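Local atomic coordinates of Hpr(Ser) kinase (Coxiella burnetii, PDB entry 3TQF), a protein that probably uses ATP to phosphorylate a serine of the phosphocarrier protein HPr and probably also removes that phosphate again. Residues A[4-9]-A[48-53]; A[55-60]-A[92-97]; A[105-110]-A[132-137]. All coordinates share one frame; numbering follows the deposited sequence.

Interaction 1. Residues A[4-9]-A[48-53]; sequences KQTWHA and VIDLKQ
The carbonyl oxygen of Gln-5 receives two groups from the facing strand: the backbone N of Leu-51, at 2.9 Å and nearly linear (167° at the hydrogen), and the CA-H of Asp-50. It belongs to an antiparallel pairing in which the N-terminal strand 5-8 joins strand 48-53 in the mixed sheet of the HPr kinase C-terminal domain, with a 144° angle between the strand directions. Trp-7 and Ile-49 form a hydrogen-bonded pair, gripping each other through Ile-49 N to Trp-7 O and a weak, bent return bond from Trp-7 N to Ile-49 O. Thr-6 with Asp-50 and His-8 with Val-48 point to one face, where Thr-6 CB rests on Val-48 CG1 (4.0 Å). Trp-7, Ile-49 and Leu-51 share the other face, which packs on Leu-20 and Ile-123. Trp-7 CG lies opposite the backbone N (chi1 -176°), which carries the indole out from the strand; its CD1 still meets Ile-49 CD1 obliquely at 4.2 Å. Leu-51 CD1 comes obliquely to where the indole joins its stem, 3.6 Å from Trp-7 CB and 3.8 Å from Trp-7 CE3 of the six-membered ring. Ala-9 CB meets the indole at its edge, in plane, and touches Ile-49 CD1 at 4.0 Å.

Interaction 2. Residues A[55-60]-A[92-97]; sequences NNQLIG and QHEVHL
Leu-58 and Gly-60 bind His-93 and Val-95 through their backbones, forming an antiparallel strand pair inside the mixed sheet of the HPr kinase C-terminal domain. The short segments 58-60 and 92-97 make 124° between their directions, well off straight antiparallel. Among the backbone bonds, Val-95 N reaches Leu-58 O at 2.8 Å, almost straight, and Gly-60 N reaches His-93 O at 3.0 Å. The return bond from His-93 N to Gly-60 O measures 3.3 Å, so two bonds close the hydrogen-bonded pair Gly-60 and His-93. Weaker CA-H contacts from Glu-94 and Gln-92 fall on Leu-58 O and Gly-60 O.

The apolar contacts fall into two groups. Leu-58 CD2 meets Val-95 CB at 3.9 Å, and both side chains also pack on Val-128 of strand 126-134. Ile-59 and Glu-94 are a non-hydrogen-bonded pair; a turn at chi2 (-62°) bends Ile-59 CD1 back over the neighbouring strand, to 3.7 Å from Glu-94 CA, while its CG2 branch lies against the amide end of Gln-92.

Polar side chains border the contact. The extended chains of Gln-57 and Glu-94 cross at about a right angle, amide and carboxylate planes 76° apart, with Gln-57 NE2 2.7 Å from Glu-94 OE1. His-93 instead turns back to its own strand: its ND1 donates to a lone pair of Glu-94 O at 2.8 Å, close to the imidazole plane, which should limit the rotation of the ring.

Interaction 3. Residues A[105-110]-A[132-137]; sequences EKMPLL and LFPIHP
Met-107, present as selenomethionine, lays its side chain against the backbone and side chains of Leu-132 and Pro-134, so that a loop is fastened over the C-terminal end of a sheet strand. The loop follows strand 92-102 and leads to strand 117-123, the antiparallel hairpin partner of strand 126-134; residues 132-134 end that last strand. The contact is apolar, and no hydrogen bond crosses it.

Met-107 CG stands opposite the backbone N (chi1 -169°), and a bend at chi2 (83°) then brings the selenium down onto the strand, across its direction. SE lies over the flat face of the Phe-133 to Pro-134 peptide group, 3.9 Å from Pro-134 N. The terminal CE is placed 3.8 Å from both Leu-132 CB and Pro-134 CD, bridging residues that flank Phe-133. Its exact position is doubtful, because the model also puts it too close to the Leu-132 carbonyl oxygen.

Pro-108 follows with a second, smaller contact. Its ring and the side chain of Leu-132 cross at about a right angle, with Pro-108 CG 3.7 Å from Leu-132 CD1; both residues also touch Arg-119. Gly-74 of the second subunit packs on Phe-133 and Pro-134, placing the strand end at a subunit interface. The CB of Phe-133 points away from the loop, and its ring packs on Leu-141, Leu-144 and Leu-148 of helix 141-165, while Pro-134 CD lies 3.6 Å above one face of that ring, offset toward the rim.

Overall arrangement
From the N terminus, the chain pairs residues 4-9 with 48-53 in interaction 1, closing a loop of 38 residues that contains a probable P-loop and helix 29-38. It turns at once into strand 58-61, where Lys-52 O accepts a probable hydrogen bond from Ile-59 N, so interactions 1 and 2 touch. Interaction 2 closes a loop of 31 residues, holding the small hairpin 69-72/76-79 and helix 80-84, when strand 92-102 returns to strand 58-61. Interaction 3 follows, closing 21 residues that include strand 117-123; it lies across the chain's centre from interaction 2, their centres 27 Å apart. The three loops run in series, none nested or crossing, yet all reach one mixed sheet.

Interaction 1. Residues A[4-9]-A[48-53]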
# COMPACT_ATOMS: atom_id res chain seq x y z
N LYS A 4 -8.78 -3.08 38.42
CA LYS A 4 -7.68 -3.35 37.44
C LYS A 4 -7.75 -2.39 36.24
O LYS A 4 -8.76 -1.73 36.02
CB LYS A 4 -7.69 -4.81 36.99
CG LYS A 4 -6.88 -5.74 37.91
CD LYS A 4 -7.46 -5.79 39.34
CE LYS A 4 -6.67 -6.74 40.22
NZ LYS A 4 -7.17 -6.77 41.63
N GLN A 5 -6.66 -2.36 35.48
CA GLN A 5 -6.33 -1.22 34.63
C GLN A 5 -6.60 -1.47 33.16
O GLN A 5 -6.09 -2.42 32.58
CB GLN A 5 -4.86 -0.86 34.80
CG GLN A 5 -4.39 -0.79 36.25
CD GLN A 5 -5.09 0.29 37.03
OE1 GLN A 5 -5.11 1.45 36.62
NE2 GLN A 5 -5.66 -0.07 38.17
N THR A 6 -7.39 -0.58 32.55
CA THR A 6 -7.60 -0.58 31.11
C THR A 6 -6.77 0.52 30.49
O THR A 6 -6.27 1.40 31.18
CB THR A 6 -9.08 -0.35 30.76
OG1 THR A 6 -9.52 0.88 31.33
CG2 THR A 6 -9.94 -1.49 31.28
N TRP A 7 -6.64 0.48 29.16
CA TRP A 7 -5.89 1.49 28.42
C TRP A 7 -6.47 1.59 27.02
O TRP A 7 -6.67 0.58 26.36
CB TRP A 7 -4.42 1.09 28.37
CG TRP A 7 -3.51 2.07 27.71
CD1 TRP A 7 -3.30 2.21 26.38
CD2 TRP A 7 -2.67 3.04 28.36
NE1 TRP A 7 -2.39 3.21 26.15
CE2 TRP A 7 -1.99 3.74 27.34
CE3 TRP A 7 -2.45 3.39 29.69
CZ2 TRP A 7 -1.09 4.77 27.62
CZ3 TRP A 7 -1.55 4.41 29.96
CH2 TRP A 7 -0.89 5.09 28.93
N HIS A 8 -6.75 2.82 26.57
CA HIS A 8 -7.37 3.03 25.27
C HIS A 8 -6.32 3.11 24.16
O HIS A 8 -5.64 4.12 24.00
CB HIS A 8 -8.26 4.29 25.29
CG HIS A 8 -8.87 4.61 23.96
ND1 HIS A 8 -9.25 3.64 23.06
CD2 HIS A 8 -9.17 5.80 23.38
CE1 HIS A 8 -9.74 4.22 21.98
NE2 HIS A 8 -9.72 5.52 22.15
N ALA A 9 -6.18 2.03 23.41
CA ALA A 9 -5.24 1.97 22.30
C ALA A 9 -5.37 0.64 21.57
O ALA A 9 -6.07 -0.26 22.03
CB ALA A 9 -3.81 2.15 22.81
N VAL A 48 -9.34 -1.37 23.26
CA VAL A 48 -9.04 -1.34 24.70
C VAL A 48 -8.14 -2.51 25.12
O VAL A 48 -8.27 -3.61 24.59
CB VAL A 48 -10.33 -1.36 25.53
CG1 VAL A 48 -10.02 -1.54 27.01
CG2 VAL A 48 -11.11 -0.08 25.31
N ILE A 49 -7.25 -2.25 26.08
CA ILE A 49 -6.26 -3.22 26.53
C ILE A 49 -6.28 -3.34 28.05
O ILE A 49 -6.26 -2.33 28.74
CB ILE A 49 -4.83 -2.79 26.15
CG1 ILE A 49 -4.76 -2.32 24.71
CG2 ILE A 49 -3.85 -3.92 26.35
CD1 ILE A 49 -3.52 -1.53 24.43
N ASP A 50 -6.29 -4.57 28.56
CA ASP A 50 -6.05 -4.79 29.98
C ASP A 50 -4.54 -4.78 30.23
O ASP A 50 -3.79 -5.39 29.47
CB ASP A 50 -6.64 -6.12 30.45
CG ASP A 50 -8.16 -6.16 30.37
OD1 ASP A 50 -8.77 -5.19 29.87
OD2 ASP A 50 -8.74 -7.17 30.80
N LEU A 51 -4.12 -4.08 31.27
CA LEU A 51 -2.71 -3.97 31.63
C LEU A 51 -2.47 -4.55 33.02
O LEU A 51 -3.34 -4.50 33.88
CB LEU A 51 -2.26 -2.51 31.61
CG LEU A 51 -2.30 -1.74 30.28
CD1 LEU A 51 -1.91 -0.30 30.53
CD2 LEU A 51 -1.40 -2.37 29.23
N LYS A 52 -1.27 -5.09 33.24
CA LYS A 52 -0.87 -5.58 34.56
C LYS A 52 0.65 -5.68 34.68
O LYS A 52 1.36 -5.71 33.67
CB LYS A 52 -1.50 -6.94 34.85
CG LYS A 52 -1.07 -8.05 33.90
CD LYS A 52 -1.70 -9.40 34.25
CE LYS A 52 -1.39 -10.45 33.19
NZ LYS A 52 -1.91 -11.80 33.56
N GLN A 53 1.14 -5.75 35.92
CA GLN A 53 2.57 -5.92 36.19
C GLN A 53 2.87 -7.32 36.70
O GLN A 53 2.32 -7.75 37.72
CB GLN A 53 3.06 -4.88 37.19
CG GLN A 53 3.74 -3.69 36.54
CD GLN A 53 4.15 -2.64 37.55
OE1 GLN A 53 4.61 -2.95 38.65
NE2 GLN A 53 3.99 -1.38 37.17

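Interaction 2. Residues A[55-60]-A[92-97]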
# COMPACT_ATOMS: atom_id res chain seq x y z
N ASN A 55 6.45 -9.69 37.22
CA ASN A 55 7.90 -9.91 37.14
C ASN A 55 8.65 -8.73 36.50
O ASN A 55 9.48 -8.93 35.60
CB ASN A 55 8.22 -11.21 36.38
CG ASN A 55 7.46 -12.41 36.93
OD1 ASN A 55 7.57 -12.75 38.12
ND2 ASN A 55 6.69 -13.06 36.06
N ASN A 56 8.36 -7.52 36.97
CA ASN A 56 8.92 -6.29 36.39
C ASN A 56 8.69 -6.20 34.87
O ASN A 56 9.57 -5.77 34.12
CB ASN A 56 10.41 -6.16 36.73
CG ASN A 56 10.67 -6.11 38.23
OD1 ASN A 56 10.06 -5.30 38.94
ND2 ASN A 56 11.56 -6.96 38.72
N GLN A 57 7.50 -6.61 34.44
CA GLN A 57 7.08 -6.45 33.06
C GLN A 57 5.68 -5.85 33.00
O GLN A 57 4.79 -6.27 33.75
CB GLN A 57 7.05 -7.79 32.33
CG GLN A 57 8.39 -8.47 32.19
CD GLN A 57 8.35 -9.61 31.18
OE1 GLN A 57 7.59 -10.57 31.34
NE2 GLN A 57 9.16 -9.51 30.13
N LEU A 58 5.50 -4.88 32.12
CA LEU A 58 4.18 -4.36 31.81
C LEU A 58 3.61 -5.25 30.71
O LEU A 58 4.02 -5.16 29.56
CB LEU A 58 4.26 -2.91 31.34
CG LEU A 58 2.94 -2.21 31.01
CD1 LEU A 58 2.03 -2.15 32.22
CD2 LEU A 58 3.23 -0.82 30.48
N ILE A 59 2.67 -6.11 31.09
CA ILE A 59 2.01 -7.02 30.15
C ILE A 59 0.64 -6.49 29.75
O ILE A 59 -0.14 -6.06 30.60
CB ILE A 59 1.84 -8.43 30.77
CG1 ILE A 59 3.20 -9.01 31.17
CG2 ILE A 59 1.14 -9.36 29.79
CD1 ILE A 59 4.15 -9.20 30.02
N GLY A 60 0.35 -6.52 28.46
CA GLY A 60 -0.94 -6.09 27.93
C GLY A 60 -1.72 -7.27 27.38
O GLY A 60 -1.18 -8.07 26.62
N GLN A 92 -1.45 -12.27 24.88
CA GLN A 92 -0.75 -11.25 25.64
C GLN A 92 0.69 -11.03 25.16
O GLN A 92 1.23 -11.83 24.40
CB GLN A 92 -0.74 -11.59 27.14
CG GLN A 92 -0.20 -12.96 27.49
CD GLN A 92 0.04 -13.13 28.97
OE1 GLN A 92 -0.90 -13.30 29.75
NE2 GLN A 92 1.30 -13.10 29.38
N HIS A 93 1.29 -9.94 25.61
CA HIS A 93 2.67 -9.61 25.26
C HIS A 93 3.12 -8.41 26.09
O HIS A 93 2.30 -7.61 26.53
CB HIS A 93 2.77 -9.28 23.77
CG HIS A 93 4.17 -9.31 23.23
ND1 HIS A 93 5.03 -8.23 23.32
CD2 HIS A 93 4.86 -10.29 22.60
CE1 HIS A 93 6.19 -8.55 22.77
NE2 HIS A 93 6.11 -9.79 22.32
N GLU A 94 4.43 -8.30 26.30
CA GLU A 94 5.01 -7.17 27.02
C GLU A 94 4.88 -5.90 26.18
O GLU A 94 4.99 -5.95 24.96
CB GLU A 94 6.48 -7.44 27.38
CG GLU A 94 7.27 -6.22 27.89
CD GLU A 94 8.58 -6.58 28.59
OE1 GLU A 94 9.19 -7.61 28.24
OE2 GLU A 94 8.99 -5.82 29.50
N VAL A 95 4.65 -4.77 26.84
CA VAL A 95 4.58 -3.47 26.18
C VAL A 95 5.98 -2.91 26.07
O VAL A 95 6.66 -2.73 27.07
CB VAL A 95 3.73 -2.48 27.01
CG1 VAL A 95 3.73 -1.09 26.36
CG2 VAL A 95 2.31 -3.00 27.17
N HIS A 96 6.43 -2.64 24.84
CA HIS A 96 7.77 -2.11 24.60
C HIS A 96 7.77 -0.66 24.11
O HIS A 96 8.66 0.12 24.46
CB HIS A 96 8.50 -2.98 23.58
CG HIS A 96 8.85 -4.34 24.10
ND1 HIS A 96 10.07 -4.63 24.67
CD2 HIS A 96 8.14 -5.49 24.14
CE1 HIS A 96 10.09 -5.90 25.04
NE2 HIS A 96 8.93 -6.44 24.73
N LEU A 97 6.78 -0.31 23.30
CA LEU A 97 6.75 0.98 22.63
C LEU A 97 5.33 1.49 22.54
O LEU A 97 4.39 0.71 22.43
CB LEU A 97 7.35 0.85 21.23
CG LEU A 97 7.39 2.06 20.31
CD1 LEU A 97 8.39 3.09 20.79
CD2 LEU A 97 7.71 1.62 18.89

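Interaction 3. Residues A[105-110]-A[132-137]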
# COMPACT_ATOMS: atom_id res chain seq x y z
N GLU A 105 0.06 19.05 11.18
CA GLU A 105 -0.11 20.45 11.60
C GLU A 105 0.04 20.61 13.11
O GLU A 105 0.49 21.66 13.59
CB GLU A 105 -1.48 21.01 11.18
CG GLU A 105 -2.07 20.46 9.89
CD GLU A 105 -2.96 19.24 10.12
OE1 GLU A 105 -4.02 19.39 10.77
OE2 GLU A 105 -2.59 18.14 9.67
N LYS A 106 -0.34 19.57 13.86
CA LYS A 106 -0.31 19.60 15.33
C LYS A 106 0.99 19.03 15.90
O LYS A 106 1.16 18.94 17.12
CB LYS A 106 -1.52 18.82 15.88
CG LYS A 106 -2.87 19.40 15.45
CD LYS A 106 -4.00 18.37 15.53
CE LYS A 106 -5.22 18.84 14.76
NZ LYS A 106 -6.34 17.87 14.86
N MSE A 107 1.90 18.66 15.01
CA MSE A 107 3.16 18.05 15.39
C MSE A 107 4.11 19.10 15.97
O MSE A 107 4.31 20.15 15.36
CB MSE A 107 3.80 17.42 14.15
CG MSE A 107 4.98 16.53 14.43
SE MSE A 107 4.49 14.72 14.95
CE MSE A 107 6.32 14.10 15.17
N PRO A 108 4.70 18.83 17.15
CA PRO A 108 5.65 19.79 17.74
C PRO A 108 6.94 19.95 16.94
O PRO A 108 7.22 19.15 16.05
CB PRO A 108 5.98 19.18 19.12
CG PRO A 108 4.98 18.11 19.35
CD PRO A 108 4.52 17.64 18.01
N LEU A 109 7.71 20.98 17.26
CA LEU A 109 8.98 21.23 16.58
C LEU A 109 9.95 20.08 16.80
O LEU A 109 9.94 19.43 17.84
CB LEU A 109 9.60 22.56 17.03
CG LEU A 109 8.80 23.83 16.71
CD1 LEU A 109 9.57 25.08 17.14
CD2 LEU A 109 8.45 23.90 15.22
N LEU A 110 10.79 19.84 15.79
CA LEU A 110 11.70 18.70 15.77
C LEU A 110 13.10 19.17 16.15
O LEU A 110 13.65 20.06 15.50
CB LEU A 110 11.70 18.06 14.38
CG LEU A 110 11.58 16.53 14.33
CD1 LEU A 110 11.57 16.07 12.88
CD2 LEU A 110 12.71 15.86 15.12
N LEU A 132 6.11 10.33 18.66
CA LEU A 132 5.07 11.11 17.98
C LEU A 132 5.32 10.99 16.49
O LEU A 132 6.33 11.47 15.99
CB LEU A 132 5.13 12.59 18.41
CG LEU A 132 4.97 12.93 19.89
CD1 LEU A 132 4.86 14.43 20.06
CD2 LEU A 132 3.77 12.25 20.52
N PHE A 133 4.41 10.33 15.77
CA PHE A 133 4.60 10.10 14.35
C PHE A 133 3.60 10.88 13.50
O PHE A 133 2.40 10.73 13.68
CB PHE A 133 4.48 8.61 14.01
CG PHE A 133 4.98 8.28 12.64
CD1 PHE A 133 4.10 8.14 11.58
CD2 PHE A 133 6.33 8.15 12.39
CE1 PHE A 133 4.55 7.85 10.32
CE2 PHE A 133 6.80 7.86 11.13
CZ PHE A 133 5.91 7.71 10.09
N PRO A 134 4.11 11.70 12.56
CA PRO A 134 3.24 12.48 11.68
C PRO A 134 2.55 11.60 10.65
O PRO A 134 3.21 10.81 9.98
CB PRO A 134 4.20 13.44 11.00
CG PRO A 134 5.48 12.72 10.98
CD PRO A 134 5.53 11.89 12.22
N ILE A 135 1.23 11.76 10.52
CA ILE A 135 0.45 10.93 9.62
C ILE A 135 0.09 11.69 8.34
O ILE A 135 -0.71 12.63 8.37
CB ILE A 135 -0.84 10.41 10.31
CG1 ILE A 135 -1.62 9.47 9.38
CG2 ILE A 135 -1.73 11.56 10.77
CD1 ILE A 135 -2.53 8.49 10.13
N HIS A 136 0.70 11.29 7.23
CA HIS A 136 0.33 11.80 5.91
C HIS A 136 -0.49 10.72 5.21
O HIS A 136 -0.16 9.54 5.32
CB HIS A 136 1.58 12.11 5.09
CG HIS A 136 2.46 13.15 5.69
ND1 HIS A 136 2.30 14.50 5.45
CD2 HIS A 136 3.52 13.05 6.53
CE1 HIS A 136 3.22 15.18 6.10
NE2 HIS A 136 3.97 14.33 6.77
N PRO A 137 -1.55 11.11 4.48
CA PRO A 137 -2.34 10.07 3.82
C PRO A 137 -1.62 9.49 2.60
O PRO A 137 -1.17 10.24 1.74
CB PRO A 137 -3.63 10.79 3.40
CG PRO A 137 -3.49 12.22 3.89
CD PRO A 137 -2.04 12.46 4.14